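Long-range contacts in endo-polygalacturonase (Pectobacterium carotovorum subsp. carotovorum, PDB 1BHE), which hydrolyses the alpha-1,4 linkages of polygalacturonic acid at internal sites, contributing to the maceration and soft rot of plant tissue: residues A32-D37 / S58-V63; V132-L137 / N171-H176; P351-M356 / N371-K376. One frame throughout, in Å; residues are numbered along the deposited sequence.

Contact 1 (A32-D37 / S58-V63); sequences ALNNCD and SLPSGV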
# COMPACT_ATOMS: atom_id res chain seq x y z
N ALA A 32 1.55 -18.13 -20.89
CA ALA A 32 0.18 -17.73 -21.16
C ALA A 32 0.05 -16.21 -21.17
O ALA A 32 -0.65 -15.66 -22.02
CB ALA A 32 -0.76 -18.32 -20.12
N LEU A 33 0.70 -15.53 -20.23
CA LEU A 33 0.66 -14.07 -20.19
C LEU A 33 1.32 -13.47 -21.43
O LEU A 33 0.84 -12.47 -21.97
CB LEU A 33 1.39 -13.53 -18.95
CG LEU A 33 0.69 -13.70 -17.61
CD1 LEU A 33 1.66 -13.44 -16.46
CD2 LEU A 33 -0.52 -12.78 -17.52
N ASN A 34 2.39 -14.08 -21.92
CA ASN A 34 3.10 -13.61 -23.10
C ASN A 34 2.38 -13.82 -24.42
O ASN A 34 2.93 -13.38 -25.45
CB ASN A 34 4.50 -14.23 -23.19
CG ASN A 34 5.41 -13.78 -22.06
OD1 ASN A 34 5.12 -12.82 -21.34
ND2 ASN A 34 6.54 -14.47 -21.91
N ASN A 35 1.24 -14.49 -24.48
CA ASN A 35 0.51 -14.68 -25.73
C ASN A 35 -0.97 -14.39 -25.53
O ASN A 35 -1.84 -15.00 -26.15
CB ASN A 35 0.73 -16.09 -26.28
CG ASN A 35 0.28 -16.21 -27.73
OD1 ASN A 35 0.29 -15.23 -28.47
ND2 ASN A 35 -0.13 -17.41 -28.14
N CYS A 36 -1.28 -13.43 -24.67
CA CYS A 36 -2.66 -13.06 -24.35
C CYS A 36 -3.12 -11.81 -25.08
O CYS A 36 -2.45 -10.77 -25.05
CB CYS A 36 -2.76 -12.86 -22.83
SG CYS A 36 -4.44 -12.71 -22.20
N ASP A 37 -4.24 -11.87 -25.79
CA ASP A 37 -4.77 -10.75 -26.54
C ASP A 37 -4.97 -9.51 -25.66
O ASP A 37 -5.35 -9.60 -24.50
CB ASP A 37 -6.11 -11.10 -27.19
CG ASP A 37 -6.02 -12.04 -28.37
OD1 ASP A 37 -4.92 -12.31 -28.89
OD2 ASP A 37 -7.10 -12.54 -28.79
N SER A 58 5.80 -11.48 -14.78
CA SER A 58 5.76 -10.16 -15.42
C SER A 58 4.44 -10.01 -16.17
O SER A 58 4.05 -10.84 -17.00
CB SER A 58 6.92 -9.97 -16.39
OG SER A 58 6.85 -8.71 -17.04
N LEU A 59 3.74 -8.91 -15.89
CA LEU A 59 2.46 -8.64 -16.54
C LEU A 59 2.63 -7.69 -17.72
O LEU A 59 2.96 -6.52 -17.53
CB LEU A 59 1.53 -8.03 -15.48
CG LEU A 59 0.05 -7.88 -15.84
CD1 LEU A 59 -0.52 -9.19 -16.35
CD2 LEU A 59 -0.73 -7.37 -14.63
N PRO A 60 2.39 -8.16 -18.94
CA PRO A 60 2.54 -7.36 -20.14
C PRO A 60 1.48 -6.27 -20.25
O PRO A 60 0.41 -6.34 -19.65
CB PRO A 60 2.45 -8.35 -21.30
CG PRO A 60 2.64 -9.69 -20.67
CD PRO A 60 2.03 -9.56 -19.28
N SER A 61 1.79 -5.23 -21.02
CA SER A 61 0.89 -4.10 -21.21
C SER A 61 -0.41 -4.55 -21.88
O SER A 61 -0.36 -5.27 -22.87
CB SER A 61 1.53 -3.04 -22.12
OG SER A 61 0.68 -1.91 -22.19
N GLY A 62 -1.54 -4.10 -21.36
CA GLY A 62 -2.84 -4.44 -21.92
C GLY A 62 -3.36 -5.82 -21.54
O GLY A 62 -4.45 -6.22 -21.95
N VAL A 63 -2.58 -6.60 -20.82
CA VAL A 63 -2.90 -7.95 -20.39
C VAL A 63 -3.21 -7.96 -18.90
O VAL A 63 -2.68 -7.18 -18.11
CB VAL A 63 -1.74 -8.90 -20.72
CG1 VAL A 63 -1.97 -10.32 -20.21
CG2 VAL A 63 -1.46 -8.91 -22.22
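With its CG turned beside the backbone N and opposite the carbonyl carbon (chi1 -74°), Leu33 spreads its two methyl groups over segment 58-63, while Val63 holds CG1 on the far side of its CB from the backbone N (chi1 176°), which brings that methyl against both Leu33 and Cys36. Leu33 CD2 serves two neighbours, meeting Leu59 CD1 at 3.8 Å and Val63 CG1 at 3.9 Å. The Leu59 side chain sets out away from segment 32-37, and only its CD1 branch returns to make this contact. The other methyl, Leu33 CD1, rests against the backbone, 3.6 Å from Ser58 O. The Pro60 ring lies against the backbone and CB of Leu33, with Pro60 CG 3.6 Å from Leu33 O and its CD close to Leu33 CB. Family 28 enzymes fold as a right-handed parallel beta-helix, and here helix 26-33 packs at the N-terminal end of that coil. Leu33 and Cys36 also touch Val42 of strand 41-45, so the apolar seam is shared by the helix, the first coils and the loop joining strands 51-58 and 64-67. That loop folds as a type II beta turn from Pro60 to Val63, closed by a bond of 3.2 Å from Val63 N to Pro60 O; Gly62 takes the positive phi (80°) of its third position. Pro60 O also accepts from Ser111 OG, and a backbone bond joins Gly62 to Gly39. No hydrogen bond links the two segments directly. Val63 grips Cys36 through both branches, CG1 lying 3.7 Å from Cys36 CB and CG2 3.5 Å from Cys36 O, and Cys36 SG is itself tethered by a disulfide to Cys15.

Contact 2 (V132-L137 / N171-H176); sequences VSWWEL and NSPNFH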
# COMPACT_ATOMS: atom_id res chain seq x y z
N VAL A 132 14.66 -19.05 8.53
CA VAL A 132 13.54 -18.22 8.94
C VAL A 132 12.55 -17.92 7.82
O VAL A 132 12.79 -18.19 6.65
CB VAL A 132 14.06 -16.86 9.46
CG1 VAL A 132 14.74 -16.98 10.81
CG2 VAL A 132 14.99 -16.23 8.43
N SER A 133 11.44 -17.29 8.21
CA SER A 133 10.43 -16.82 7.27
C SER A 133 10.78 -15.40 6.83
O SER A 133 11.68 -14.79 7.42
CB SER A 133 9.06 -16.77 7.95
OG SER A 133 9.03 -15.76 8.94
N TRP A 134 10.05 -14.86 5.86
CA TRP A 134 10.31 -13.48 5.43
C TRP A 134 10.08 -12.50 6.58
O TRP A 134 10.87 -11.56 6.75
CB TRP A 134 9.38 -13.09 4.29
CG TRP A 134 9.45 -13.81 2.99
CD1 TRP A 134 8.43 -14.54 2.44
CD2 TRP A 134 10.51 -13.84 2.04
NE1 TRP A 134 8.80 -15.03 1.21
CE2 TRP A 134 10.08 -14.61 0.94
CE3 TRP A 134 11.80 -13.29 2.01
CZ2 TRP A 134 10.88 -14.86 -0.17
CZ3 TRP A 134 12.59 -13.53 0.90
CH2 TRP A 134 12.13 -14.31 -0.17
N TRP A 135 9.01 -12.67 7.35
CA TRP A 135 8.74 -11.71 8.44
C TRP A 135 9.76 -11.79 9.56
O TRP A 135 10.05 -10.77 10.20
CB TRP A 135 7.32 -11.86 8.97
CG TRP A 135 6.27 -11.52 7.95
CD1 TRP A 135 6.34 -10.62 6.93
CD2 TRP A 135 4.94 -12.06 7.92
NE1 TRP A 135 5.15 -10.60 6.24
CE2 TRP A 135 4.28 -11.48 6.82
CE3 TRP A 135 4.27 -13.02 8.69
CZ2 TRP A 135 2.97 -11.81 6.49
CZ3 TRP A 135 2.97 -13.35 8.35
CH2 TRP A 135 2.33 -12.75 7.26
N GLU A 136 10.36 -12.95 9.79
CA GLU A 136 11.38 -13.10 10.83
C GLU A 136 12.64 -12.30 10.56
O GLU A 136 13.39 -12.00 11.49
CB GLU A 136 11.72 -14.59 11.01
CG GLU A 136 10.72 -15.27 11.93
CD GLU A 136 10.81 -16.78 11.96
OE1 GLU A 136 11.33 -17.41 11.02
OE2 GLU A 136 10.34 -17.35 12.97
N LEU A 137 12.89 -11.88 9.32
CA LEU A 137 14.03 -11.04 8.98
C LEU A 137 13.91 -9.60 9.48
O LEU A 137 14.93 -8.92 9.61
CB LEU A 137 14.24 -11.03 7.46
CG LEU A 137 14.55 -12.36 6.78
CD1 LEU A 137 14.24 -12.28 5.29
CD2 LEU A 137 16.01 -12.76 6.98
N ASN A 171 -0.88 -12.18 3.46
CA ASN A 171 0.45 -12.53 3.94
C ASN A 171 1.59 -12.05 3.05
O ASN A 171 2.48 -12.82 2.68
CB ASN A 171 0.51 -14.06 4.11
CG ASN A 171 -0.62 -14.58 4.99
OD1 ASN A 171 -0.96 -13.95 5.99
ND2 ASN A 171 -1.20 -15.72 4.61
N SER A 172 1.62 -10.76 2.74
CA SER A 172 2.68 -10.22 1.89
C SER A 172 3.99 -10.13 2.65
O SER A 172 4.06 -9.64 3.78
CB SER A 172 2.27 -8.83 1.38
OG SER A 172 3.26 -8.31 0.53
N PRO A 173 5.08 -10.59 2.04
CA PRO A 173 6.41 -10.54 2.63
C PRO A 173 6.86 -9.10 2.85
O PRO A 173 7.52 -8.79 3.84
CB PRO A 173 7.31 -11.26 1.64
CG PRO A 173 6.38 -12.06 0.79
CD PRO A 173 5.13 -11.21 0.69
N ASN A 174 6.50 -8.20 1.94
CA ASN A 174 6.85 -6.78 2.02
C ASN A 174 5.59 -5.98 1.71
O ASN A 174 4.50 -6.45 2.08
CB ASN A 174 7.99 -6.51 1.05
CG ASN A 174 8.77 -5.24 1.17
OD1 ASN A 174 8.25 -4.13 1.04
ND2 ASN A 174 10.09 -5.36 1.39
N PHE A 175 5.69 -4.79 1.12
CA PHE A 175 4.47 -4.03 0.80
C PHE A 175 3.57 -4.86 -0.11
O PHE A 175 4.08 -5.62 -0.93
CB PHE A 175 4.84 -2.70 0.15
CG PHE A 175 5.65 -1.75 1.00
CD1 PHE A 175 6.01 -2.03 2.30
CD2 PHE A 175 6.04 -0.54 0.45
CE1 PHE A 175 6.75 -1.14 3.05
CE2 PHE A 175 6.78 0.37 1.19
CZ PHE A 175 7.14 0.07 2.49
N HIS A 176 2.25 -4.72 0.03
CA HIS A 176 1.33 -5.49 -0.79
C HIS A 176 1.23 -4.94 -2.21
O HIS A 176 1.36 -5.68 -3.19
CB HIS A 176 -0.08 -5.51 -0.18
CG HIS A 176 -0.19 -6.27 1.11
ND1 HIS A 176 0.34 -5.82 2.29
CD2 HIS A 176 -0.80 -7.45 1.38
CE1 HIS A 176 0.07 -6.69 3.25
NE2 HIS A 176 -0.61 -7.70 2.73
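Trp134 and Trp135 both reach loop 171-176, and the residues flanking them fix the start of the helical turn that carries them. Just ahead, Ser133 forms a capping box with Glu136: Ser133 N donates to Glu136 OE1 at 2.8 Å, and Glu136 N returns a bond of 3.2 Å to Ser133 OG. The two tryptophans share the same first torsion, each CG lying beside its backbone N, but their rings are twisted differently about the next bond (chi2 117° for Trp134, -30° for Trp135), and they use different surfaces. Trp134 offers a face. Pro173 CB sits over its five-membered ring, 3.8 Å from the centroid, in a CH-pi contact, and Pro173 CG follows over CD1. Trp135 offers an edge instead. Its NE1 donates to Ser172 O at 2.9 Å with an N-H...O angle of 154°; the oxygen lies close to the indole plane, whereas the donor stands above the carbonyl plane and away from its lone pairs. Farther along that edge, Trp135 CZ2 packs 3.7 Å from Asn171 CA and CH2 approaches Asn171 OD1, the amide plane steeply turned against the ring. Beyond them the side chain of Trp135 also touches Pro195 and lies about 9 Å from that of Asp223, the predicted proton donor of this beta-helical hydrolase. One directional bond and one apolar face thus share the work: the indole N-H satisfies a loop carbonyl and helps to fix the rotation of Trp135, while the proline next in sequence packs over one face of Trp134.

Contact 3 (P351-M356 / N371-K376); sequences PIEVTM and NVNVKK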
# COMPACT_ATOMS: atom_id res chain seq x y z
N PRO A 351 3.71 28.29 11.89
CA PRO A 351 2.80 27.31 12.45
C PRO A 351 1.94 26.67 11.37
O PRO A 351 1.41 27.38 10.51
CB PRO A 351 1.94 28.10 13.43
CG PRO A 351 2.61 29.40 13.65
CD PRO A 351 3.54 29.63 12.49
N ILE A 352 1.78 25.35 11.43
CA ILE A 352 0.95 24.68 10.43
C ILE A 352 -0.51 24.97 10.75
O ILE A 352 -0.93 24.82 11.90
CB ILE A 352 1.23 23.17 10.39
CG1 ILE A 352 2.67 22.92 9.93
CG2 ILE A 352 0.25 22.44 9.49
CD1 ILE A 352 3.17 21.52 10.20
N GLU A 353 -1.27 25.46 9.77
CA GLU A 353 -2.68 25.77 10.00
C GLU A 353 -3.56 24.59 9.58
O GLU A 353 -3.44 24.11 8.46
CB GLU A 353 -3.11 27.03 9.26
CG GLU A 353 -2.20 28.23 9.42
CD GLU A 353 -2.40 28.97 10.73
OE1 GLU A 353 -3.54 29.08 11.21
OE2 GLU A 353 -1.39 29.46 11.29
N VAL A 354 -4.43 24.13 10.47
CA VAL A 354 -5.33 23.02 10.19
C VAL A 354 -6.77 23.37 10.55
O VAL A 354 -7.03 24.07 11.53
CB VAL A 354 -4.94 21.73 10.93
CG1 VAL A 354 -3.75 21.04 10.28
CG2 VAL A 354 -4.63 22.02 12.40
N THR A 355 -7.72 22.88 9.77
CA THR A 355 -9.14 23.14 10.01
C THR A 355 -9.85 21.88 10.48
O THR A 355 -9.81 20.83 9.84
CB THR A 355 -9.84 23.70 8.76
OG1 THR A 355 -9.31 25.00 8.45
CG2 THR A 355 -11.34 23.83 8.96
N MET A 356 -10.52 21.99 11.63
CA MET A 356 -11.26 20.88 12.20
C MET A 356 -12.74 21.23 12.37
O MET A 356 -13.09 21.98 13.29
CB MET A 356 -10.68 20.46 13.54
CG MET A 356 -9.20 20.12 13.54
SD MET A 356 -8.81 18.73 14.61
CE MET A 356 -7.14 18.37 14.09
N ASN A 371 3.52 24.07 17.62
CA ASN A 371 3.64 24.85 16.40
C ASN A 371 2.60 24.49 15.34
O ASN A 371 2.92 24.30 14.16
CB ASN A 371 5.06 24.73 15.83
CG ASN A 371 5.37 25.85 14.85
OD1 ASN A 371 4.81 26.94 14.98
ND2 ASN A 371 6.22 25.57 13.88
N VAL A 372 1.33 24.46 15.72
CA VAL A 372 0.22 24.20 14.81
C VAL A 372 -1.05 24.82 15.40
O VAL A 372 -1.38 24.59 16.56
CB VAL A 372 -0.01 22.71 14.51
CG1 VAL A 372 0.04 21.90 15.80
CG2 VAL A 372 -1.34 22.46 13.82
N ASN A 373 -1.75 25.59 14.57
CA ASN A 373 -2.98 26.23 15.00
C ASN A 373 -4.20 25.56 14.38
O ASN A 373 -4.27 25.33 13.18
CB ASN A 373 -2.96 27.72 14.66
CG ASN A 373 -2.13 28.49 15.68
OD1 ASN A 373 -2.46 28.49 16.87
ND2 ASN A 373 -1.08 29.14 15.21
N VAL A 374 -5.15 25.22 15.24
CA VAL A 374 -6.38 24.56 14.82
C VAL A 374 -7.52 25.56 14.70
O VAL A 374 -7.91 26.19 15.68
CB VAL A 374 -6.78 23.44 15.81
CG1 VAL A 374 -8.12 22.83 15.44
CG2 VAL A 374 -5.70 22.37 15.86
N LYS A 375 -8.06 25.67 13.49
CA LYS A 375 -9.22 26.54 13.28
C LYS A 375 -10.46 25.64 13.32
O LYS A 375 -10.40 24.50 12.85
CB LYS A 375 -9.14 27.33 11.99
CG LYS A 375 -8.05 28.40 11.97
CD LYS A 375 -8.42 29.54 11.03
CE LYS A 375 -7.38 30.65 11.09
NZ LYS A 375 -7.34 31.44 9.82
N LYS A 376 -11.53 26.12 13.93
CA LYS A 376 -12.75 25.35 14.07
C LYS A 376 -13.84 25.84 13.12
O LYS A 376 -14.95 25.27 13.19
CB LYS A 376 -13.26 25.39 15.51
CG LYS A 376 -12.20 25.14 16.57
CD LYS A 376 -12.26 23.73 17.11
CE LYS A 376 -11.29 23.53 18.27
NZ LYS A 376 -11.44 24.59 19.31
OXT LYS A 376 -13.48 26.47 12.10
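The Glu353 carboxylate and the Asn373 amide lie side by side, their planes 33° apart, without a hydrogen bond: Glu353 OE1 rests 3.8 Å from Asn373 CB. The second amide, of Asn371, crosses the Pro351 ring at about a right angle, its OD1 3.3 Å from Pro351 CA, while its ND2 donates to Gly345 O. These residues belong to, or directly precede, a parallel pair of strands, 352-360 and 372-375, at the C-terminal end of the right-handed parallel beta-helix. Ile352 pairs with Val372, in step to Thr355 with Lys375. Five backbone bonds join the segments; the last three, from Val354 N to Asn373 O onward, are nearly straight, and Lys375 N to Val354 O, at 2.7 Å, is the shortest. Glu353, Asn373 and Lys375 share one face, where Glu353 OE1 and Lys375 NZ, 4.7 Å apart, may attract each other loosely. The opposite face carries Ile352, Val354, Val372 and Val374; Val372 and Val374 meet Leu343 and Val354 meets Ile310. Val354 places CG2 between its backbone N and carbonyl carbon (chi1 -77° for CG1), where it touches CG2 of both Val372 and Val374 at 3.6 Å. Met356 CG presses unusually close to Val374 CG1, at 3.5 Å.

The three contacts follow one another along the chain without overlap and sample the beta-helix from one end to the other. Contact 1, where helix 26-33 packs on an early loop, and contact 3, between the last strand and strand 352-360, have centres about 49 Å apart, on opposite sides of the chain's centre. Contact 2 lies between them, about 27 Å from contact 1 and 39 Å from contact 3, centre to centre; it joins the turn leading into helix 136-144 to the loop between strands 167-170 and 177-180 and is the one near the predicted proton donor. Contacts 1 and 3 thus belong to the two ends of the solenoid, away from the annotated sites.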